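Local coordinates for FBP protein (Leishmania major, PDB 5OFU) that probably hydrolyses fructose 1,6-bisphosphate to fructose 6-phosphate and phosphate, using magnesium, in carbohydrate biosynthesis, at residues G95-E100 / F116-D121; G111-F116 / V138-K143; Y215-G220 / E231-L236. All coordinates share one frame; numbering follows the deposited sequence.

Contact 1: residues G95-E100 / F116-D121. With F6P (6-O-phosphono-beta-D-fructofuranose), chain F.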
loop_
_atom_site.group_PDB
_atom_site.type_symbol
_atom_site.label_atom_id
_atom_site.label_comp_id
_atom_site.label_asym_id
_atom_site.label_seq_id
_atom_site.Cartn_x
_atom_site.Cartn_y
_atom_site.Cartn_z
ATOM N N GLY A 95 14.621 26.885 -8.163
ATOM C CA GLY A 95 14.071 27.905 -7.283
ATOM C C GLY A 95 12.921 27.329 -6.500
ATOM O O GLY A 95 11.897 26.979 -7.084
ATOM N N SER A 96 13.112 27.166 -5.193
ATOM C CA SER A 96 12.021 26.765 -4.287
ATOM C C SER A 96 11.423 28.022 -3.722
ATOM O O SER A 96 12.161 28.888 -3.264
ATOM C CB SER A 96 12.530 25.894 -3.142
ATOM O OG SER A 96 11.491 25.667 -2.210
ATOM N N GLU A 97 10.097 28.129 -3.746
ATOM C CA GLU A 97 9.413 29.318 -3.209
ATOM C C GLU A 97 9.821 29.646 -1.773
ATOM O O GLU A 97 9.977 30.809 -1.426
ATOM C CB GLU A 97 7.895 29.161 -3.289
ATOM C CG GLU A 97 7.143 30.286 -2.588
ATOM C CD GLU A 97 5.748 30.503 -3.117
ATOM O OE1 GLU A 97 5.103 29.534 -3.562
ATOM O OE2 GLU A 97 5.283 31.656 -3.061
ATOM N N GLU A 98 9.981 28.613 -0.951
ATOM C CA GLU A 98 10.369 28.780 0.459
ATOM C C GLU A 98 11.719 29.473 0.654
ATOM O O GLU A 98 11.874 30.272 1.575
ATOM C CB GLU A 98 10.369 27.411 1.175
ATOM C CG GLU A 98 8.980 26.962 1.625
ATOM C CD GLU A 98 8.726 25.472 1.444
ATOM O OE1 GLU A 98 9.634 24.642 1.704
ATOM O OE2 GLU A 98 7.593 25.129 1.050
ATOM N N GLU A 99 12.684 29.162 -0.207
ATOM C CA GLU A 99 14.055 29.642 -0.050
ATOM C C GLU A 99 14.262 31.019 -0.696
ATOM O O GLU A 99 13.665 31.337 -1.724
ATOM C CB GLU A 99 15.032 28.612 -0.637
ATOM C CG GLU A 99 14.940 27.231 0.004
ATOM C CD GLU A 99 15.852 26.201 -0.640
ATOM O OE1 GLU A 99 16.771 26.574 -1.411
ATOM O OE2 GLU A 99 15.661 24.997 -0.367
ATOM N N GLU A 100 15.165 31.804 -0.121
ATOM C CA GLU A 100 15.424 33.168 -0.589
ATOM C C GLU A 100 16.210 33.246 -1.914
ATOM O O GLU A 100 15.998 34.152 -2.711
ATOM C CB GLU A 100 16.133 33.976 0.505
ATOM C CG GLU A 100 15.231 34.871 1.293
ATOM C CD GLU A 100 15.900 35.519 2.492
ATOM O OE1 GLU A 100 16.932 35.009 2.990
ATOM O OE2 GLU A 100 15.387 36.557 2.941
ATOM N N PHE A 116 11.164 26.262 -11.392
ATOM C CA PHE A 116 10.698 27.012 -10.238
ATOM C C PHE A 116 9.493 26.283 -9.685
ATOM O O PHE A 116 8.580 25.935 -10.440
ATOM C CB PHE A 116 10.387 28.457 -10.618
ATOM C CG PHE A 116 11.605 29.220 -11.022
ATOM C CD1 PHE A 116 12.415 29.817 -10.062
ATOM C CD2 PHE A 116 11.977 29.297 -12.348
ATOM C CE1 PHE A 116 13.566 30.504 -10.427
ATOM C CE2 PHE A 116 13.127 29.976 -12.717
ATOM C CZ PHE A 116 13.924 30.580 -11.754
ATOM N N PHE A 117 9.510 26.021 -8.382
ATOM C CA PHE A 117 8.477 25.208 -7.781
ATOM C C PHE A 117 8.106 25.647 -6.377
ATOM O O PHE A 117 8.908 26.250 -5.662
ATOM C CB PHE A 117 8.911 23.733 -7.773
ATOM C CG PHE A 117 10.145 23.465 -6.961
ATOM C CD1 PHE A 117 11.399 23.690 -7.497
ATOM C CD2 PHE A 117 10.051 22.995 -5.664
ATOM C CE1 PHE A 117 12.540 23.454 -6.754
ATOM C CE2 PHE A 117 11.196 22.742 -4.915
ATOM C CZ PHE A 117 12.443 22.970 -5.461
ATOM N N ASP A 118 6.870 25.334 -6.008
ATOM C CA ASP A 118 6.415 25.375 -4.630
ATOM C C ASP A 118 6.139 23.914 -4.266
ATOM O O ASP A 118 5.196 23.330 -4.792
ATOM C CB ASP A 118 5.152 26.229 -4.521
ATOM C CG ASP A 118 4.656 26.373 -3.086
ATOM O OD1 ASP A 118 5.239 25.723 -2.186
ATOM O OD2 ASP A 118 3.671 27.132 -2.871
ATOM N N PRO A 119 6.974 23.311 -3.402
ATOM C CA PRO A 119 6.868 21.867 -3.156
ATOM C C PRO A 119 5.683 21.446 -2.296
ATOM O O PRO A 119 5.251 20.299 -2.394
ATOM C CB PRO A 119 8.179 21.535 -2.445
ATOM C CG PRO A 119 8.549 22.793 -1.754
ATOM C CD PRO A 119 8.084 23.914 -2.644
ATOM N N LEU A 120 5.193 22.351 -1.444
ATOM C CA LEU A 120 4.032 22.085 -0.599
ATOM C C LEU A 120 3.185 23.345 -0.452
ATOM O O LEU A 120 3.290 24.103 0.510
ATOM C CB LEU A 120 4.457 21.509 0.757
ATOM C CG LEU A 120 3.351 20.859 1.592
ATOM C CD1 LEU A 120 2.662 19.727 0.847
ATOM C CD2 LEU A 120 3.924 20.336 2.903
ATOM N N ASP A 121 2.343 23.544 -1.455
ATOM C CA ASP A 121 1.364 24.610 -1.500
ATOM C C ASP A 121 0.197 24.315 -0.567
ATOM O O ASP A 121 -0.242 23.172 -0.454
ATOM C CB ASP A 121 0.872 24.765 -2.941
ATOM C CG ASP A 121 -0.266 25.742 -3.078
ATOM O OD1 ASP A 121 -0.008 26.972 -3.125
ATOM O OD2 ASP A 121 -1.426 25.277 -3.165
HETATM O O1 F6P F . 0.916 30.983 -0.051
HETATM C C1 F6P F . 0.143 30.403 -1.111
HETATM C C2 F6P F . -1.152 29.842 -0.539
HETATM O O2 F6P F . -0.823 28.798 0.387
HETATM C C3 F6P F . -2.101 29.326 -1.618
HETATM O O3 F6P F . -2.098 27.901 -1.716
HETATM C C4 F6P F . -3.477 29.820 -1.218
HETATM O O4 F6P F . -4.288 30.199 -2.329
HETATM C C5 F6P F . -3.189 31.017 -0.341
HETATM O O5 F6P F . -1.850 30.888 0.146
HETATM C C6 F6P F . -4.141 31.104 0.832
HETATM O O6 F6P F . -3.995 32.417 1.364
HETATM P P F6P F . -5.018 33.014 2.450
HETATM O O1P F6P F . -4.657 32.301 3.733
HETATM O O2P F6P F . -6.387 32.686 1.896
HETATM O O3P F6P F . -4.629 34.463 2.456
#

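Contact 2: residues G111-F116 / V138-K143. With AMP (adenosine monophosphate), chain E.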
loop_
_atom_site.group_PDB
_atom_site.type_symbol
_atom_site.label_atom_id
_atom_site.label_comp_id
_atom_site.label_asym_id
_atom_site.label_seq_id
_atom_site.Cartn_x
_atom_site.Cartn_y
_atom_site.Cartn_z
ATOM N N GLY A 111 22.282 20.827 -17.116
ATOM C CA GLY A 111 21.544 21.014 -18.368
ATOM C C GLY A 111 21.189 22.475 -18.556
ATOM O O GLY A 111 21.855 23.356 -18.024
ATOM N N ASP A 112 20.139 22.733 -19.324
ATOM C CA ASP A 112 19.754 24.113 -19.656
ATOM C C ASP A 112 18.314 24.445 -19.244
ATOM O O ASP A 112 17.716 25.365 -19.799
ATOM C CB ASP A 112 19.998 24.379 -21.153
ATOM C CG ASP A 112 19.114 23.537 -22.052
ATOM O OD1 ASP A 112 19.012 22.318 -21.795
ATOM O OD2 ASP A 112 18.550 24.071 -23.029
ATOM N N TYR A 113 17.774 23.697 -18.274
ATOM C CA TYR A 113 16.421 23.927 -17.765
ATOM C C TYR A 113 16.461 24.633 -16.416
ATOM O O TYR A 113 17.313 24.325 -15.578
ATOM C CB TYR A 113 15.637 22.618 -17.669
ATOM C CG TYR A 113 15.226 22.109 -19.021
ATOM C CD1 TYR A 113 14.219 22.734 -19.729
ATOM C CD2 TYR A 113 15.842 21.001 -19.598
ATOM C CE1 TYR A 113 13.838 22.285 -20.982
ATOM C CE2 TYR A 113 15.460 20.541 -20.854
ATOM C CZ TYR A 113 14.453 21.194 -21.546
ATOM O OH TYR A 113 14.054 20.787 -22.807
ATOM N N LEU A 114 15.570 25.615 -16.248
ATOM C CA LEU A 114 15.338 26.290 -14.968
ATOM C C LEU A 114 13.988 25.823 -14.459
ATOM O O LEU A 114 13.008 25.916 -15.199
ATOM C CB LEU A 114 15.302 27.813 -15.136
ATOM C CG LEU A 114 16.506 28.530 -15.765
ATOM C CD1 LEU A 114 16.454 28.472 -17.279
ATOM C CD2 LEU A 114 16.579 29.983 -15.312
ATOM N N ILE A 115 13.944 25.281 -13.239
ATOM C CA ILE A 115 12.686 24.830 -12.604
ATOM C C ILE A 115 12.377 25.742 -11.429
ATOM O O ILE A 115 13.232 25.980 -10.578
ATOM C CB ILE A 115 12.733 23.386 -12.021
ATOM C CG1 ILE A 115 13.675 22.475 -12.795
ATOM C CG2 ILE A 115 11.333 22.780 -11.969
ATOM C CD1 ILE A 115 13.415 22.399 -14.284
ATOM N N PHE A 116 11.164 26.262 -11.392
ATOM C CA PHE A 116 10.698 27.012 -10.238
ATOM C C PHE A 116 9.493 26.283 -9.685
ATOM O O PHE A 116 8.580 25.935 -10.440
ATOM C CB PHE A 116 10.387 28.457 -10.618
ATOM C CG PHE A 116 11.605 29.220 -11.022
ATOM C CD1 PHE A 116 12.415 29.817 -10.062
ATOM C CD2 PHE A 116 11.977 29.297 -12.348
ATOM C CE1 PHE A 116 13.566 30.504 -10.427
ATOM C CE2 PHE A 116 13.127 29.976 -12.717
ATOM C CZ PHE A 116 13.924 30.580 -11.754
ATOM N N VAL A 138 8.673 25.025 -15.756
ATOM C CA VAL A 138 9.964 24.740 -16.396
ATOM C C VAL A 138 10.232 25.719 -17.541
ATOM O O VAL A 138 9.408 25.851 -18.452
ATOM C CB VAL A 138 10.017 23.309 -16.960
ATOM C CG1 VAL A 138 11.397 23.015 -17.533
ATOM C CG2 VAL A 138 9.656 22.294 -15.880
ATOM N N TRP A 139 11.386 26.386 -17.477
ATOM C CA TRP A 139 11.862 27.274 -18.530
ATOM C C TRP A 139 13.160 26.737 -19.116
ATOM O O TRP A 139 13.912 26.028 -18.450
ATOM C CB TRP A 139 12.146 28.671 -17.975
ATOM C CG TRP A 139 10.959 29.558 -17.791
ATOM C CD1 TRP A 139 10.508 30.525 -18.658
ATOM C CD2 TRP A 139 10.099 29.610 -16.652
ATOM N NE1 TRP A 139 9.412 31.161 -18.130
ATOM C CE2 TRP A 139 9.143 30.622 -16.897
ATOM C CE3 TRP A 139 10.033 28.893 -15.461
ATOM C CZ2 TRP A 139 8.144 30.923 -15.996
ATOM C CZ3 TRP A 139 9.035 29.202 -14.561
ATOM C CH2 TRP A 139 8.104 30.209 -14.834
ATOM N N ARG A 140 13.423 27.114 -20.355
ATOM C CA ARG A 140 14.695 26.820 -21.015
ATOM C C ARG A 140 15.550 28.089 -21.086
ATOM O O ARG A 140 15.026 29.190 -21.275
ATOM C CB ARG A 140 14.424 26.258 -22.415
ATOM C CG ARG A 140 15.501 25.322 -22.903
ATOM C CD ARG A 140 15.086 24.590 -24.162
ATOM N NE ARG A 140 16.225 23.853 -24.695
ATOM C CZ ARG A 140 16.204 23.119 -25.801
ATOM N NH1 ARG A 140 15.095 23.015 -26.543
ATOM N NH2 ARG A 140 17.312 22.487 -26.180
ATOM N N LEU A 141 16.860 27.936 -20.930
ATOM C CA LEU A 141 17.790 29.052 -21.127
ATOM C C LEU A 141 17.600 29.707 -22.502
ATOM O O LEU A 141 17.542 28.991 -23.512
ATOM C CB LEU A 141 19.238 28.574 -21.041
ATOM C CG LEU A 141 19.865 28.466 -19.655
ATOM C CD1 LEU A 141 21.168 27.652 -19.620
ATOM C CD2 LEU A 141 20.077 29.865 -19.124
ATOM N N PRO A 142 17.518 31.055 -22.559
ATOM C CA PRO A 142 17.560 31.735 -23.865
ATOM C C PRO A 142 18.851 31.405 -24.621
ATOM O O PRO A 142 19.898 31.233 -23.993
ATOM C CB PRO A 142 17.520 33.213 -23.502
ATOM C CG PRO A 142 16.891 33.265 -22.156
ATOM C CD PRO A 142 17.267 31.994 -21.455
ATOM N N LYS A 143 18.760 31.262 -25.942
ATOM C CA LYS A 143 19.941 30.984 -26.778
ATOM C C LYS A 143 21.044 32.044 -26.587
ATOM O O LYS A 143 20.747 33.234 -26.438
ATOM C CB LYS A 143 19.548 30.866 -28.271
ATOM C CG LYS A 143 18.853 32.088 -28.879
ATOM C CD LYS A 143 18.747 32.055 -30.396
ATOM C CE LYS A 143 19.971 32.039 -31.198
ATOM N NZ LYS A 143 21.014 33.009 -30.850
HETATM P P AMP E . 15.342 18.002 -24.758
HETATM O O1P AMP E . 14.988 16.682 -24.124
HETATM O O2P AMP E . 15.837 19.052 -23.796
HETATM O O3P AMP E . 16.201 17.903 -25.997
HETATM O "O5'" AMP E . 13.927 18.475 -25.341
HETATM C "C5'" AMP E . 13.774 19.748 -25.958
HETATM C "C4'" AMP E . 12.305 20.140 -26.067
HETATM O "O4'" AMP E . 11.544 19.138 -26.746
HETATM C "C3'" AMP E . 11.629 20.337 -24.724
HETATM O "O3'" AMP E . 11.802 21.652 -24.207
HETATM C "C2'" AMP E . 10.185 20.026 -25.021
HETATM O "O2'" AMP E . 9.473 21.169 -25.497
HETATM C "C1'" AMP E . 10.281 18.952 -26.097
HETATM N N9 AMP E . 10.206 17.634 -25.404
HETATM C C8 AMP E . 11.235 16.809 -25.109
HETATM N N7 AMP E . 10.803 15.703 -24.465
HETATM C C5 AMP E . 9.479 15.815 -24.334
HETATM C C6 AMP E . 8.421 14.994 -23.733
HETATM N N6 AMP E . 8.734 13.822 -23.158
HETATM N N1 AMP E . 7.155 15.456 -23.791
HETATM C C2 AMP E . 6.844 16.636 -24.375
HETATM N N3 AMP E . 7.771 17.441 -24.935
HETATM C C4 AMP E . 9.083 17.090 -24.940
#

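Contact 3: residues Y215-G220 / E231-L236. With F6P (6-O-phosphono-beta-D-fructofuranose), chain F.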
loop_
_atom_site.group_PDB
_atom_site.type_symbol
_atom_site.label_atom_id
_atom_site.label_comp_id
_atom_site.label_asym_id
_atom_site.label_seq_id
_atom_site.Cartn_x
_atom_site.Cartn_y
_atom_site.Cartn_z
ATOM N N TYR A 215 -17.407 30.513 -7.337
ATOM C CA TYR A 215 -16.308 31.444 -7.132
ATOM C C TYR A 215 -15.510 31.106 -5.878
ATOM O O TYR A 215 -16.060 30.649 -4.868
ATOM C CB TYR A 215 -16.794 32.901 -7.107
ATOM C CG TYR A 215 -17.509 33.327 -5.853
ATOM C CD1 TYR A 215 -18.838 32.995 -5.653
ATOM C CD2 TYR A 215 -16.863 34.084 -4.877
ATOM C CE1 TYR A 215 -19.510 33.392 -4.515
ATOM C CE2 TYR A 215 -17.524 34.486 -3.728
ATOM C CZ TYR A 215 -18.854 34.140 -3.551
ATOM O OH TYR A 215 -19.559 34.529 -2.411
ATOM N N SER A 216 -14.207 31.363 -5.970
ATOM C CA SER A 216 -13.245 30.957 -4.965
ATOM C C SER A 216 -12.314 32.119 -4.618
ATOM O O SER A 216 -11.518 32.545 -5.443
ATOM C CB SER A 216 -12.468 29.734 -5.468
ATOM O OG SER A 216 -11.688 29.174 -4.441
ATOM N N VAL A 217 -12.447 32.622 -3.393
ATOM C CA VAL A 217 -11.702 33.785 -2.918
ATOM C C VAL A 217 -11.854 33.821 -1.399
ATOM O O VAL A 217 -12.812 33.241 -0.870
ATOM C CB VAL A 217 -12.240 35.096 -3.567
ATOM C CG1 VAL A 217 -13.710 35.346 -3.218
ATOM C CG2 VAL A 217 -11.393 36.297 -3.176
ATOM N N ASN A 218 -10.906 34.456 -0.706
ATOM C CA ASN A 218 -10.977 34.638 0.752
ATOM C C ASN A 218 -11.727 35.931 1.105
ATOM O O ASN A 218 -11.130 37.005 1.149
ATOM C CB ASN A 218 -9.571 34.647 1.387
ATOM C CG ASN A 218 -9.613 34.667 2.913
ATOM O OD1 ASN A 218 -10.659 34.916 3.539
ATOM N ND2 ASN A 218 -8.477 34.403 3.524
ATOM N N GLU A 219 -13.020 35.808 1.414
ATOM C CA GLU A 219 -13.863 36.975 1.762
ATOM C C GLU A 219 -13.579 37.564 3.135
ATOM O O GLU A 219 -14.111 38.607 3.465
ATOM C CB GLU A 219 -15.360 36.651 1.630
ATOM C CG GLU A 219 -15.780 36.405 0.193
ATOM C CD GLU A 219 -17.264 36.577 -0.023
ATOM O OE1 GLU A 219 -17.788 37.666 0.311
ATOM O OE2 GLU A 219 -17.897 35.660 -0.587
ATOM N N GLY A 220 -12.752 36.895 3.936
ATOM C CA GLY A 220 -12.204 37.503 5.139
ATOM C C GLY A 220 -11.467 38.811 4.890
ATOM O O GLY A 220 -11.350 39.628 5.788
ATOM N N GLU A 231 -17.601 45.291 -5.650
ATOM C CA GLU A 231 -18.815 45.340 -6.475
ATOM C C GLU A 231 -19.049 44.024 -7.208
ATOM O O GLU A 231 -20.177 43.514 -7.216
ATOM C CB GLU A 231 -18.760 46.482 -7.489
ATOM C CG GLU A 231 -18.945 47.868 -6.897
ATOM C CD GLU A 231 -18.466 48.969 -7.834
ATOM O OE1 GLU A 231 -18.624 48.837 -9.076
ATOM O OE2 GLU A 231 -17.922 49.972 -7.331
ATOM N N TYR A 232 -17.978 43.488 -7.805
ATOM C CA TYR A 232 -17.988 42.165 -8.440
ATOM C C TYR A 232 -18.561 41.091 -7.509
ATOM O O TYR A 232 -19.525 40.404 -7.854
ATOM C CB TYR A 232 -16.575 41.768 -8.898
ATOM C CG TYR A 232 -16.475 40.342 -9.409
ATOM C CD1 TYR A 232 -17.276 39.917 -10.460
ATOM C CD2 TYR A 232 -15.609 39.418 -8.829
ATOM C CE1 TYR A 232 -17.227 38.615 -10.924
ATOM C CE2 TYR A 232 -15.540 38.106 -9.294
ATOM C CZ TYR A 232 -16.350 37.708 -10.350
ATOM O OH TYR A 232 -16.311 36.423 -10.849
ATOM N N ILE A 233 -18.000 40.993 -6.307
ATOM C CA ILE A 233 -18.420 39.971 -5.331
ATOM C C ILE A 233 -19.877 40.170 -4.893
ATOM O O ILE A 233 -20.627 39.201 -4.796
ATOM C CB ILE A 233 -17.456 39.921 -4.115
ATOM C CG1 ILE A 233 -16.066 39.431 -4.559
ATOM C CG2 ILE A 233 -17.994 39.037 -2.993
ATOM C CD1 ILE A 233 -16.038 38.104 -5.289
ATOM N N ASP A 234 -20.273 41.418 -4.666
ATOM C CA ASP A 234 -21.668 41.724 -4.348
ATOM C C ASP A 234 -22.620 41.348 -5.480
ATOM O O ASP A 234 -23.725 40.861 -5.216
ATOM C CB ASP A 234 -21.848 43.202 -4.005
ATOM C CG ASP A 234 -21.185 43.597 -2.691
ATOM O OD1 ASP A 234 -20.703 42.719 -1.934
ATOM O OD2 ASP A 234 -21.146 44.824 -2.429
ATOM N N TYR A 235 -22.207 41.579 -6.723
ATOM C CA TYR A 235 -23.035 41.188 -7.863
ATOM C C TYR A 235 -23.251 39.675 -7.883
ATOM O O TYR A 235 -24.367 39.213 -8.109
ATOM C CB TYR A 235 -22.437 41.664 -9.185
ATOM C CG TYR A 235 -23.206 41.168 -10.385
ATOM C CD1 TYR A 235 -24.353 41.832 -10.827
ATOM C CD2 TYR A 235 -22.798 40.021 -11.075
ATOM C CE1 TYR A 235 -25.071 41.373 -11.920
ATOM C CE2 TYR A 235 -23.512 39.553 -12.167
ATOM C CZ TYR A 235 -24.652 40.233 -12.578
ATOM O OH TYR A 235 -25.351 39.770 -13.662
ATOM N N LEU A 236 -22.191 38.908 -7.621
ATOM C CA LEU A 236 -22.295 37.446 -7.569
ATOM C C LEU A 236 -23.341 37.012 -6.552
ATOM O O LEU A 236 -24.109 36.096 -6.814
ATOM C CB LEU A 236 -20.943 36.786 -7.259
ATOM C CG LEU A 236 -19.771 37.022 -8.226
ATOM C CD1 LEU A 236 -18.545 36.267 -7.733
ATOM C CD2 LEU A 236 -20.118 36.626 -9.650
HETATM O O1 F6P F . 0.916 30.983 -0.051
HETATM C C1 F6P F . 0.143 30.403 -1.111
HETATM C C2 F6P F . -1.152 29.842 -0.539
HETATM O O2 F6P F . -0.823 28.798 0.387
HETATM C C3 F6P F . -2.101 29.326 -1.618
HETATM O O3 F6P F . -2.098 27.901 -1.716
HETATM C C4 F6P F . -3.477 29.820 -1.218
HETATM O O4 F6P F . -4.288 30.199 -2.329
HETATM C C5 F6P F . -3.189 31.017 -0.341
HETATM O O5 F6P F . -1.850 30.888 0.146
HETATM C C6 F6P F . -4.141 31.104 0.832
HETATM O O6 F6P F . -3.995 32.417 1.364
HETATM P P F6P F . -5.018 33.014 2.450
HETATM O O1P F6P F . -4.657 32.301 3.733
HETATM O O2P F6P F . -6.387 32.686 1.896
HETATM O O3P F6P F . -4.629 34.463 2.456
#

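Contact 1: residues G95-E100 / F116-D121
E97 and D118 bring their carboxylates together just beyond the parallel pairing of strands 91-96 and 113-121, the two planes turned 76° apart. Both residues bind each of the two manganese ions seen in this protein, and shared metal binding is consistent with like charges lying side by side. D74, E98 and L120 add to the first ion, D121 and E284 to the second. E97 has its CG anti to the backbone N (chi1 173°) and an extended chain beyond, which carries OE1 across to D118, while OE2 forms a salt bridge with R280. Three residues after D118, D121 OD1 accepts a hydrogen bond of 2.7 Å from O3 of fructose 6-phosphate. F117 N donates to G95 O at 2.9 Å, and E97 N donates to F117 O, also at 2.9 Å; these bonds pair the strands in parallel, and the second sets E97 beside D118. The F117 ring receives S96 CA over one face, 4.1 Å from its centroid in a CH-pi contact, and has P119 CB in plane at its edge. Helix 73-87 covers this S96 and F117 side, with F81 stacked on F117 and N78 bonded to S96 OG. Helix 281-294 meets F116 and E97, and strand 132-140 flanks 113-121 away from strand 91-96.

Contact 2: residues G111-F116 / V138-K143
The guanidinium of R140 has the Y113 hydroxyl over one face, offset toward the rim, and D112 OD2 in plane at its edge. There R140 NE and D112 OD2 form a salt bridge of 2.9 Å, nearly straight at 172°, which uses the syn side of the carboxylate. An extended chain from CG to NE carries NE of R140 off the sheet on the Y113 side, beside D112, and the other D112 oxygen, OD1, is bridged to R25. Y113 presents its edge to the nucleotide, with AMP O2P in the ring plane. Y113 OH donates to AMP O2P at 2.7 Å and accepts from AMP O3' at 2.8 Å, so one hydroxyl joins phosphate and ribose, and both bonds hold the far end of the side chain in place. The W139 indole has L114 O at its edge and meets the F116 ring obliquely, the planes 78° apart and F116 CD2 3.7 Å from W139 CZ3; W139 NE1 is satisfied by K161 O. On the Y113 side, V138 CG1 packs against Y113 CD1 at 3.6 Å and also touches I115 CD1. In the hydrogen-bonded pair of this antiparallel hairpin, L114 N donates to W139 O and W139 N to L114 O, each at 2.8 Å. L141 N to D112 O at 2.9 Å continues the pairing beyond the strand ends. Strands 91-96 and 165-173 flank the hairpin in the large sheet, and helix 27-47, which carries D27, F28 and T29 of the AMP site, packs on the Y113, I115 and V138 side through D27 and L31.

Contact 3: residues Y215-G220 / E231-L236
L236 sets its CD1 over one face of the Y215 ring, 4.0 Å from the centroid and 24° off the ring normal, a CH-pi contact displaced toward the CG end; L236 CD1 and Y215 CG are 3.6 Å apart. I233 comes to the same ring obliquely, with its CD1 4.1 Å from Y215 CD2. I233 CD1 also meets V217 CG1 tip to tip at 4.2 Å, while V217 CG1 lies in plane at the edge of the Y215 ring. With its CG between the backbone N and the carbonyl carbon (chi1 75°), Y215 points its ring at the helix and its hydroxyl at E219. Y215 OH donates to E219 OE2 at 2.7 Å, nearly along the C-O axis of that oxygen, a bond that fixes the far end of the ring. The other branch of I233, CG2, rests 3.6 Å from E219 OE1, so a single isoleucine spans the aromatic ring and the carboxylate. Helix 227-238 is thus packed on strand 214-216 within a beta-alpha-beta unit. N218, turned away from the helix, accepts from G220 N in an Asx turn and gives ND2 to O2P of fructose 6-phosphate at 3.2 Å; S245 and A246 of the second subunit bond to its amide. No hydrogen bond crosses between the two segments, and their packing is largely apolar. The buried E219 carboxylate is probably kept ionised by K237 of both its own and the second subunit, which would offset the nearby E219 of that subunit and places this core at the subunit interface.

How the contacts relate
Contacts 1 and 2 are neighbours in the large mixed sheet, with centres about 16 Å apart. They share F116, both use strand 113-121, and touch through G95 N and I115 O at 2.9 Å, a probable hydrogen bond. That strand therefore runs from the AMP site, to which contact 2 contributes Y113, to the metal and sugar-phosphate site at contact 1; AMP is the classical allosteric inhibitor of this family. Contact 3 lies in the C-terminal family region, its centre about 28 Å from that of contact 1 and 37 Å from that of contact 2. Fructose 6-phosphate bridges contacts 1 and 3, whose nearest atoms are about 11 Å apart: D121 holds a sugar hydroxyl, N218 the phosphate.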